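Local coordinates for protein thiamine pyrophosphokinase (Bacillus subtilis, PDB 3LM8) that catalyses the ATP-dependent conversion of thiamine to thiamine diphosphate and takes part in thiamine salvage, at residues N5-G10 with V36-A41; T19-E24 with Q98-T103; E47-F52 with L82-D87. The protein carries 1 engineered substitution. All coordinates share one frame; numbering follows the deposited sequence.

Contact 1 of 3, residues N5-G10 with V36-A41; sequences NIVAGG and VTLLDA
A water molecule joins Thr37 to the loop of Ala8 and Gly10, and three groups grip it. It accepts a hydrogen bond from Thr37 OG1 at 2.8 Å. It gives its own two protons to backbone carbonyls, Ala8 O at 2.8 Å and Gly10 O, also at 2.8 Å. The water thus ties the turn after the strand to the helix and satisfies both carbonyls on the way. The nearest atoms of the Thr37 side chain and a bound magnesium ion are about 5 Å apart.

Apart from the water, the contact is apolar, and Val7 carries it with both branches. Val7 CG1 is anti to the backbone N (chi1 177°) and leans on Thr37 CB at 4.1 Å. The other branch, Val7 CG2, meets Leu38 CD2 at 3.5 Å. The Val7 and Leu38 side chains lie alongside one another, pointing opposite ways, and Val7 CB also lies 4.0 Å from Leu38 CG. An alanine in place of Leu38 lacks CG and both methyls, and Val7 CG2 would probably face a gap, with Trp28 and Pro45 also losing a neighbour.

The arrangement is that of a helix packed on the parallel part of the mixed sheet, in an alpha/beta catalytic domain with parallel strand order 4-3-2-1-5-6. Strand 3-7 is bonded through its backbone to strand 26-31 on one flank and to strand 96-100 on the other. Helix 33-41 belongs to the beta-alpha-beta crossover from strand 26-31 to strand 47-49. Val7 points toward this helix, while Ile6 points away from it. Val36 and Leu39, on another side of the helix, pack against helix 57-66.

Contact 2 of 3, residues T19-E24 with Q98-T103; sequences TGYTDE and QIFGIT
The alpha/beta catalytic domain carries this contact, where Tyr21 from the loop between strands 3-7 and 26-31 packs on Phe100 and Gln98 of strand 96-100. Tyr21 ends a short 3-10 segment, and its side chain sets off toward strand 96-100.

The two aromatic rings form a T-shaped (edge-to-face) pair. The edge of Phe100 points at the face of Tyr21. The ring centroids are 5.2 Å apart and the planes meet at 64°. Phe100 CZ stands over the middle of the Tyr21 ring, and Phe100 CE1 comes to 3.9 Å from Tyr21 CE2. The first torsion of Tyr21 sets its CG anti to the carbonyl carbon (chi1 -85°), which puts the ring where its face meets the edge of Phe100. The side chains of Ile130 of strand 126-131 and Asn5 of strand 3-7 each touch both Tyr21 and Phe100.

Gln98 NE2 lies 4.0 Å from Tyr21 CD1, placed obliquely to the ring. The amide plane stands almost perpendicular to the ring plane. That amide is held by two outside partners: Gln98 NE2 bonds to Asn5 OD1, and Gln98 OE1 bonds to Arg128 NH1. These bonds should fix its rotation.

The loop has its own brace. Thr19 O accepts two hydrogen bonds, from Thr22 N at 2.8 Å and from the hydroxyl Thr22 OG1 at 2.6 Å.

Contact 3 of 3, residues E47-F52 with L82-D87; sequences EAFGDF and LDLALD
The ring of Phe49 has Ala85 over one face and Leu84 at its edge. Ala85 CA stands 3.7 Å from the Phe49 ring centroid, only 10° off the ring normal, which makes a centred CH-pi contact. Ala85 CB adds to the same cover, 3.8 Å from Phe49 CG. At the edge, near the ring plane, Leu84 CG approaches Phe49 CD2 to 3.6 Å. One methyl of the same leucine, Leu84 CD2, follows at 4.1 Å from Phe49 CD2. Two aromatic neighbours also meet the ring: Tyr73 lies with its plane nearly parallel to it, and Trp88 forms an edge-to-face pair with it.

The torsions explain the fit. Phe49 CG is anti to the carbonyl carbon (chi1 -61°), which carries the ring out toward the helix. Leu84 CG is anti to the backbone N (chi1 169°), and the branch swings round to the ring edge. The two side chains cross at about a right angle. The small Ala85 side chain is consistent with the close approach of strand and helix backbones, with Phe49 CA and Ala85 CA 6.1 Å apart.

This is a helix laid on the parallel part of the mixed sheet. Strand 47-49 lies between strands 26-31 and 71-73, and Phe49 makes backbone hydrogen bonds to Gly30 and Asp32. Ala85 also packs on Ile29 and Val31 of strand 26-31. On another side of helix 81-92, Leu82 and Leu86 touch Leu116 of helix 107-122, and Asp87 makes a salt bridge to Lys119 of that same helix.

How the contacts relate
From the N terminus, contact 1 opens at strand 3-7. Contact 2 opens next, in the loop at 19-24, before contact 1 closes on helix 33-41. The two therefore cross along the chain. Contact 3 opens at strand 47-49, after contact 1 has closed, and closes on helix 81-92. Contact 2 closes last, on strand 96-100, so its span encloses all of contact 3. All three meet in the one sheet. Contacts 1 and 2 share neighbouring strands, with Ile6 O and Phe100 N probably hydrogen-bonded. Ile6 and Ile99 both reach Leu82 of contact 3, on the face of the sheet turned away from helix 33-41.

Contact 1 of 3, residues N5-G10 with V36-A41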
loop_
_atom_site.group_PDB
_atom_site.type_symbol
_atom_site.label_atom_id
_atom_site.label_comp_id
_atom_site.label_asym_id
_atom_site.label_seq_id
_atom_site.Cartn_x
_atom_site.Cartn_y
_atom_site.Cartn_z
ATOM N N ASN A 5 -1.208 -2.889 -9.740
ATOM C CA ASN A 5 -0.957 -1.597 -9.104
ATOM C C ASN A 5 -2.194 -0.729 -9.216
ATOM O O ASN A 5 -2.718 -0.504 -10.316
ATOM C CB ASN A 5 0.197 -0.844 -9.760
ATOM C CG ASN A 5 1.516 -1.521 -9.572
ATOM O OD1 ASN A 5 1.632 -2.505 -8.838
ATOM N ND2 ASN A 5 2.532 -0.998 -10.241
ATOM N N ILE A 6 -2.636 -0.228 -8.066
ATOM C CA ILE A 6 -3.813 0.617 -7.973
ATOM C C ILE A 6 -3.384 2.012 -7.551
ATOM O O ILE A 6 -2.632 2.176 -6.580
ATOM C CB ILE A 6 -4.766 0.094 -6.899
ATOM C CG1 ILE A 6 -5.015 -1.404 -7.097
ATOM C CG2 ILE A 6 -6.038 0.892 -6.923
ATOM C CD1 ILE A 6 -5.853 -2.051 -5.993
ATOM N N VAL A 7 -3.862 3.021 -8.269
ATOM C CA VAL A 7 -3.540 4.404 -7.933
ATOM C C VAL A 7 -4.825 5.107 -7.497
ATOM O O VAL A 7 -5.684 5.425 -8.319
ATOM C CB VAL A 7 -2.914 5.133 -9.143
ATOM C CG1 VAL A 7 -2.652 6.609 -8.817
ATOM C CG2 VAL A 7 -1.620 4.442 -9.520
ATOM N N ALA A 8 -4.958 5.317 -6.187
ATOM C CA ALA A 8 -6.127 5.979 -5.620
ATOM C C ALA A 8 -6.019 7.464 -5.919
ATOM O O ALA A 8 -4.983 7.917 -6.395
ATOM C CB ALA A 8 -6.190 5.744 -4.117
ATOM N N GLY A 9 -7.064 8.223 -5.608
ATOM C CA GLY A 9 -7.064 9.643 -5.922
ATOM C C GLY A 9 -6.539 10.641 -4.912
ATOM O O GLY A 9 -7.147 11.699 -4.726
ATOM N N GLY A 10 -5.418 10.322 -4.270
ATOM C CA GLY A 10 -4.837 11.235 -3.301
ATOM C C GLY A 10 -4.029 12.285 -4.037
ATOM O O GLY A 10 -3.906 12.202 -5.256
ATOM N N VAL A 36 -6.737 9.709 -13.374
ATOM C CA VAL A 36 -6.240 10.926 -14.013
ATOM C C VAL A 36 -4.714 10.950 -13.854
ATOM O O VAL A 36 -3.982 11.216 -14.807
ATOM C CB VAL A 36 -6.846 12.214 -13.361
ATOM C CG1 VAL A 36 -6.002 13.434 -13.711
ATOM C CG2 VAL A 36 -8.286 12.430 -13.849
ATOM N N THR A 37 -4.244 10.661 -12.642
ATOM C CA THR A 37 -2.818 10.631 -12.342
ATOM C C THR A 37 -2.081 9.667 -13.264
ATOM O O THR A 37 -0.969 9.944 -13.732
ATOM C CB THR A 37 -2.565 10.176 -10.898
ATOM O OG1 THR A 37 -3.451 10.867 -10.017
ATOM C CG2 THR A 37 -1.152 10.491 -10.485
ATOM N N LEU A 38 -2.698 8.519 -13.514
ATOM C CA LEU A 38 -2.087 7.516 -14.372
ATOM C C LEU A 38 -1.849 8.051 -15.786
ATOM O O LEU A 38 -0.793 7.839 -16.379
ATOM C CB LEU A 38 -2.976 6.268 -14.425
ATOM C CG LEU A 38 -3.048 5.405 -13.167
ATOM C CD1 LEU A 38 -4.213 4.449 -13.286
ATOM C CD2 LEU A 38 -1.761 4.633 -12.986
ATOM N N LEU A 39 -2.843 8.747 -16.321
ATOM C CA LEU A 39 -2.745 9.297 -17.660
ATOM C C LEU A 39 -1.640 10.324 -17.768
ATOM O O LEU A 39 -0.922 10.359 -18.764
ATOM C CB LEU A 39 -4.090 9.903 -18.074
ATOM C CG LEU A 39 -5.025 8.933 -18.811
ATOM C CD1 LEU A 39 -4.899 7.528 -18.240
ATOM C CD2 LEU A 39 -6.455 9.433 -18.720
ATOM N N ASP A 40 -1.491 11.155 -16.744
ATOM C CA ASP A 40 -0.447 12.167 -16.775
ATOM C C ASP A 40 0.918 11.504 -16.868
ATOM O O ASP A 40 1.791 11.971 -17.599
ATOM C CB ASP A 40 -0.511 13.068 -15.533
ATOM C CG ASP A 40 -1.812 13.880 -15.454
ATOM O OD1 ASP A 40 -2.455 14.122 -16.500
ATOM O OD2 ASP A 40 -2.185 14.292 -14.333
ATOM N N ALA A 41 1.095 10.405 -16.140
ATOM C CA ALA A 41 2.358 9.675 -16.127
ATOM C C ALA A 41 2.579 8.891 -17.407
ATOM O O ALA A 41 3.701 8.537 -17.725
ATOM C CB ALA A 41 2.409 8.734 -14.932
HETATM O O HOH W 1 -4.167 10.402 -7.392
#

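Contact 2 of 3, residues T19-E24 with Q98-T103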
loop_
_atom_site.group_PDB
_atom_site.type_symbol
_atom_site.label_atom_id
_atom_site.label_comp_id
_atom_site.label_asym_id
_atom_site.label_seq_id
_atom_site.Cartn_x
_atom_site.Cartn_y
_atom_site.Cartn_z
ATOM N N THR A 19 6.252 5.365 -13.340
ATOM C CA THR A 19 6.998 4.861 -14.492
ATOM C C THR A 19 7.900 3.667 -14.171
ATOM O O THR A 19 7.764 2.596 -14.772
ATOM C CB THR A 19 7.868 5.989 -15.104
ATOM O OG1 THR A 19 7.013 6.982 -15.681
ATOM C CG2 THR A 19 8.794 5.449 -16.179
ATOM N N GLY A 20 8.809 3.853 -13.218
ATOM C CA GLY A 20 9.729 2.792 -12.850
ATOM C C GLY A 20 9.080 1.546 -12.281
ATOM O O GLY A 20 9.749 0.526 -12.071
ATOM N N TYR A 21 7.779 1.628 -12.029
ATOM C CA TYR A 21 7.026 0.505 -11.489
ATOM C C TYR A 21 6.344 -0.263 -12.616
ATOM O O TYR A 21 5.695 -1.291 -12.379
ATOM C CB TYR A 21 5.979 0.998 -10.470
ATOM C CG TYR A 21 6.513 1.176 -9.062
ATOM C CD1 TYR A 21 6.756 0.070 -8.243
ATOM C CD2 TYR A 21 6.778 2.448 -8.546
ATOM C CE1 TYR A 21 7.249 0.222 -6.942
ATOM C CE2 TYR A 21 7.275 2.614 -7.241
ATOM C CZ TYR A 21 7.507 1.496 -6.446
ATOM O OH TYR A 21 7.991 1.646 -5.161
ATOM N N THR A 22 6.493 0.237 -13.840
ATOM C CA THR A 22 5.894 -0.417 -15.004
ATOM C C THR A 22 6.726 -1.632 -15.417
ATOM O O THR A 22 7.960 -1.575 -15.458
ATOM C CB THR A 22 5.803 0.537 -16.215
ATOM O OG1 THR A 22 7.122 0.917 -16.616
ATOM C CG2 THR A 22 5.009 1.799 -15.863
ATOM N N ASP A 23 6.037 -2.727 -15.720
ATOM C CA ASP A 23 6.678 -3.975 -16.128
ATOM C C ASP A 23 5.662 -4.819 -16.881
ATOM O O ASP A 23 4.453 -4.616 -16.728
ATOM C CB ASP A 23 7.164 -4.743 -14.903
ATOM C CG ASP A 23 7.465 -6.191 -15.210
ATOM O OD1 ASP A 23 8.462 -6.462 -15.913
ATOM O OD2 ASP A 23 6.692 -7.059 -14.754
ATOM N N GLU A 24 6.149 -5.779 -17.666
ATOM C CA GLU A 24 5.279 -6.643 -18.462
ATOM C C GLU A 24 4.305 -7.493 -17.642
ATOM O O GLU A 24 3.316 -7.983 -18.179
ATOM C CB GLU A 24 6.118 -7.552 -19.379
ATOM C CG GLU A 24 6.175 -9.026 -18.956
ATOM C CD GLU A 24 6.942 -9.910 -19.941
ATOM O OE1 GLU A 24 6.526 -10.008 -21.118
ATOM O OE2 GLU A 24 7.963 -10.515 -19.535
ATOM N N GLN A 98 -0.015 -3.415 -5.183
ATOM C CA GLN A 98 0.669 -2.218 -4.715
ATOM C C GLN A 98 -0.247 -1.032 -4.956
ATOM O O GLN A 98 -0.719 -0.813 -6.070
ATOM C CB GLN A 98 2.009 -2.049 -5.436
ATOM C CG GLN A 98 3.082 -2.995 -4.899
ATOM C CD GLN A 98 4.390 -2.924 -5.672
ATOM O OE1 GLN A 98 5.483 -2.949 -5.078
ATOM N NE2 GLN A 98 4.291 -2.851 -7.004
ATOM N N ILE A 99 -0.506 -0.273 -3.897
ATOM C CA ILE A 99 -1.409 0.867 -3.978
ATOM C C ILE A 99 -0.723 2.202 -3.742
ATOM O O ILE A 99 0.071 2.354 -2.806
ATOM C CB ILE A 99 -2.556 0.729 -2.957
ATOM C CG1 ILE A 99 -3.167 -0.680 -3.040
ATOM C CG2 ILE A 99 -3.608 1.790 -3.234
ATOM C CD1 ILE A 99 -4.178 -1.013 -1.956
ATOM N N PHE A 100 -1.060 3.173 -4.587
ATOM C CA PHE A 100 -0.490 4.515 -4.500
ATOM C C PHE A 100 -1.606 5.547 -4.318
ATOM O O PHE A 100 -2.789 5.218 -4.471
ATOM C CB PHE A 100 0.299 4.816 -5.778
ATOM C CG PHE A 100 1.290 3.754 -6.131
ATOM C CD1 PHE A 100 2.637 3.909 -5.819
ATOM C CD2 PHE A 100 0.872 2.577 -6.759
ATOM C CE1 PHE A 100 3.565 2.906 -6.129
ATOM C CE2 PHE A 100 1.785 1.568 -7.074
ATOM C CZ PHE A 100 3.138 1.735 -6.757
ATOM N N GLY A 101 -1.223 6.790 -4.016
ATOM C CA GLY A 101 -2.210 7.845 -3.827
ATOM C C GLY A 101 -3.022 7.453 -2.620
ATOM O O GLY A 101 -4.244 7.618 -2.566
ATOM N N ILE A 102 -2.299 6.937 -1.638
ATOM C CA ILE A 102 -2.876 6.440 -0.416
ATOM C C ILE A 102 -2.765 7.395 0.771
ATOM O O ILE A 102 -3.324 7.152 1.850
ATOM C CB ILE A 102 -2.228 5.079 -0.116
ATOM C CG1 ILE A 102 -3.223 3.976 -0.466
ATOM C CG2 ILE A 102 -1.710 5.017 1.317
ATOM C CD1 ILE A 102 -2.687 2.585 -0.223
ATOM N N THR A 103 -2.042 8.489 0.571
ATOM C CA THR A 103 -1.884 9.480 1.624
ATOM C C THR A 103 -2.381 10.809 1.092
ATOM O O THR A 103 -2.458 11.007 -0.113
ATOM C CB THR A 103 -0.425 9.596 2.053
ATOM O OG1 THR A 103 0.398 9.742 0.895
ATOM C CG2 THR A 103 -0.003 8.346 2.806
#

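Contact 3 of 3, residues E47-F52 with L82-D87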
loop_
_atom_site.group_PDB
_atom_site.type_symbol
_atom_site.label_atom_id
_atom_site.label_comp_id
_atom_site.label_asym_id
_atom_site.label_seq_id
_atom_site.Cartn_x
_atom_site.Cartn_y
_atom_site.Cartn_z
ATOM N N GLU A 47 -8.705 -1.044 -16.058
ATOM C CA GLU A 47 -10.039 -0.787 -15.532
ATOM C C GLU A 47 -9.917 0.494 -14.704
ATOM O O GLU A 47 -8.815 0.987 -14.472
ATOM C CB GLU A 47 -10.517 -1.930 -14.618
ATOM C CG GLU A 47 -10.247 -3.350 -15.111
ATOM C CD GLU A 47 -11.149 -3.816 -16.260
ATOM O OE1 GLU A 47 -10.946 -4.967 -16.723
ATOM O OE2 GLU A 47 -12.049 -3.052 -16.692
ATOM N N ALA A 48 -11.051 1.026 -14.268
ATOM C CA ALA A 48 -11.084 2.231 -13.450
ATOM C C ALA A 48 -12.308 2.141 -12.549
ATOM O O ALA A 48 -13.387 1.748 -12.993
ATOM C CB ALA A 48 -11.158 3.485 -14.338
ATOM N N PHE A 49 -12.132 2.496 -11.282
ATOM C CA PHE A 49 -13.219 2.444 -10.309
ATOM C C PHE A 49 -13.565 3.813 -9.711
ATOM O O PHE A 49 -12.691 4.660 -9.500
ATOM C CB PHE A 49 -12.863 1.484 -9.174
ATOM C CG PHE A 49 -12.630 0.076 -9.618
ATOM C CD1 PHE A 49 -11.528 -0.252 -10.397
ATOM C CD2 PHE A 49 -13.502 -0.941 -9.227
ATOM C CE1 PHE A 49 -11.292 -1.573 -10.780
ATOM C CE2 PHE A 49 -13.274 -2.276 -9.607
ATOM C CZ PHE A 49 -12.170 -2.589 -10.382
ATOM N N GLY A 50 -14.846 4.016 -9.423
ATOM C CA GLY A 50 -15.283 5.276 -8.848
ATOM C C GLY A 50 -16.159 6.052 -9.804
ATOM O O GLY A 50 -16.552 5.543 -10.855
ATOM N N ASP A 51 -16.481 7.284 -9.438
ATOM C CA ASP A 51 -17.305 8.132 -10.290
ATOM C C ASP A 51 -16.486 9.341 -10.705
ATOM O O ASP A 51 -15.293 9.426 -10.403
ATOM C CB ASP A 51 -18.558 8.594 -9.546
ATOM C CG ASP A 51 -18.234 9.265 -8.233
ATOM O OD1 ASP A 51 -17.423 10.213 -8.244
ATOM O OD2 ASP A 51 -18.786 8.845 -7.191
ATOM N N PHE A 52 -17.125 10.287 -11.373
ATOM C CA PHE A 52 -16.415 11.464 -11.829
ATOM C C PHE A 52 -16.718 12.733 -11.053
ATOM O O PHE A 52 -16.161 13.778 -11.375
ATOM C CB PHE A 52 -16.711 11.717 -13.316
ATOM C CG PHE A 52 -16.243 10.613 -14.231
ATOM C CD1 PHE A 52 -16.971 9.433 -14.354
ATOM C CD2 PHE A 52 -15.046 10.735 -14.933
ATOM C CE1 PHE A 52 -16.507 8.390 -15.160
ATOM C CE2 PHE A 52 -14.575 9.700 -15.737
ATOM C CZ PHE A 52 -15.305 8.527 -15.850
ATOM N N LEU A 82 -11.719 2.826 -3.732
ATOM C CA LEU A 82 -10.494 2.074 -3.526
ATOM C C LEU A 82 -10.858 0.695 -2.978
ATOM O O LEU A 82 -10.430 -0.334 -3.505
ATOM C CB LEU A 82 -9.593 2.845 -2.545
ATOM C CG LEU A 82 -8.153 2.419 -2.216
ATOM C CD1 LEU A 82 -8.124 1.573 -0.958
ATOM C CD2 LEU A 82 -7.548 1.679 -3.407
ATOM N N ASP A 83 -11.671 0.683 -1.930
ATOM C CA ASP A 83 -12.099 -0.559 -1.312
ATOM C C ASP A 83 -12.686 -1.517 -2.338
ATOM O O ASP A 83 -12.482 -2.730 -2.257
ATOM C CB ASP A 83 -13.122 -0.262 -0.220
ATOM C CG ASP A 83 -13.773 -1.516 0.324
ATOM O OD1 ASP A 83 -13.051 -2.469 0.691
ATOM O OD2 ASP A 83 -15.017 -1.540 0.388
ATOM N N LEU A 84 -13.409 -0.966 -3.307
ATOM C CA LEU A 84 -14.029 -1.776 -4.350
ATOM C C LEU A 84 -13.006 -2.309 -5.341
ATOM O O LEU A 84 -13.104 -3.452 -5.792
ATOM C CB LEU A 84 -15.088 -0.963 -5.100
ATOM C CG LEU A 84 -15.631 -1.610 -6.381
ATOM C CD1 LEU A 84 -16.019 -3.070 -6.119
ATOM C CD2 LEU A 84 -16.827 -0.809 -6.885
ATOM N N ALA A 85 -12.036 -1.466 -5.678
ATOM C CA ALA A 85 -10.977 -1.824 -6.613
ATOM C C ALA A 85 -10.136 -2.972 -6.061
ATOM O O ALA A 85 -9.640 -3.813 -6.816
ATOM C CB ALA A 85 -10.096 -0.615 -6.877
ATOM N N LEU A 86 -9.985 -3.005 -4.740
ATOM C CA LEU A 86 -9.202 -4.049 -4.097
ATOM C C LEU A 86 -9.833 -5.437 -4.241
ATOM O O LEU A 86 -9.122 -6.421 -4.443
ATOM C CB LEU A 86 -8.986 -3.717 -2.624
ATOM C CG LEU A 86 -7.949 -4.596 -1.919
ATOM C CD1 LEU A 86 -6.608 -4.518 -2.655
ATOM C CD2 LEU A 86 -7.818 -4.145 -0.462
ATOM N N ASP A 87 -11.159 -5.521 -4.144
ATOM C CA ASP A 87 -11.848 -6.802 -4.309
ATOM C C ASP A 87 -11.587 -7.349 -5.711
ATOM O O ASP A 87 -11.353 -8.539 -5.898
ATOM C CB ASP A 87 -13.362 -6.650 -4.126
ATOM C CG ASP A 87 -13.764 -6.432 -2.685
ATOM O OD1 ASP A 87 -13.092 -6.974 -1.789
ATOM O OD2 ASP A 87 -14.769 -5.733 -2.447
#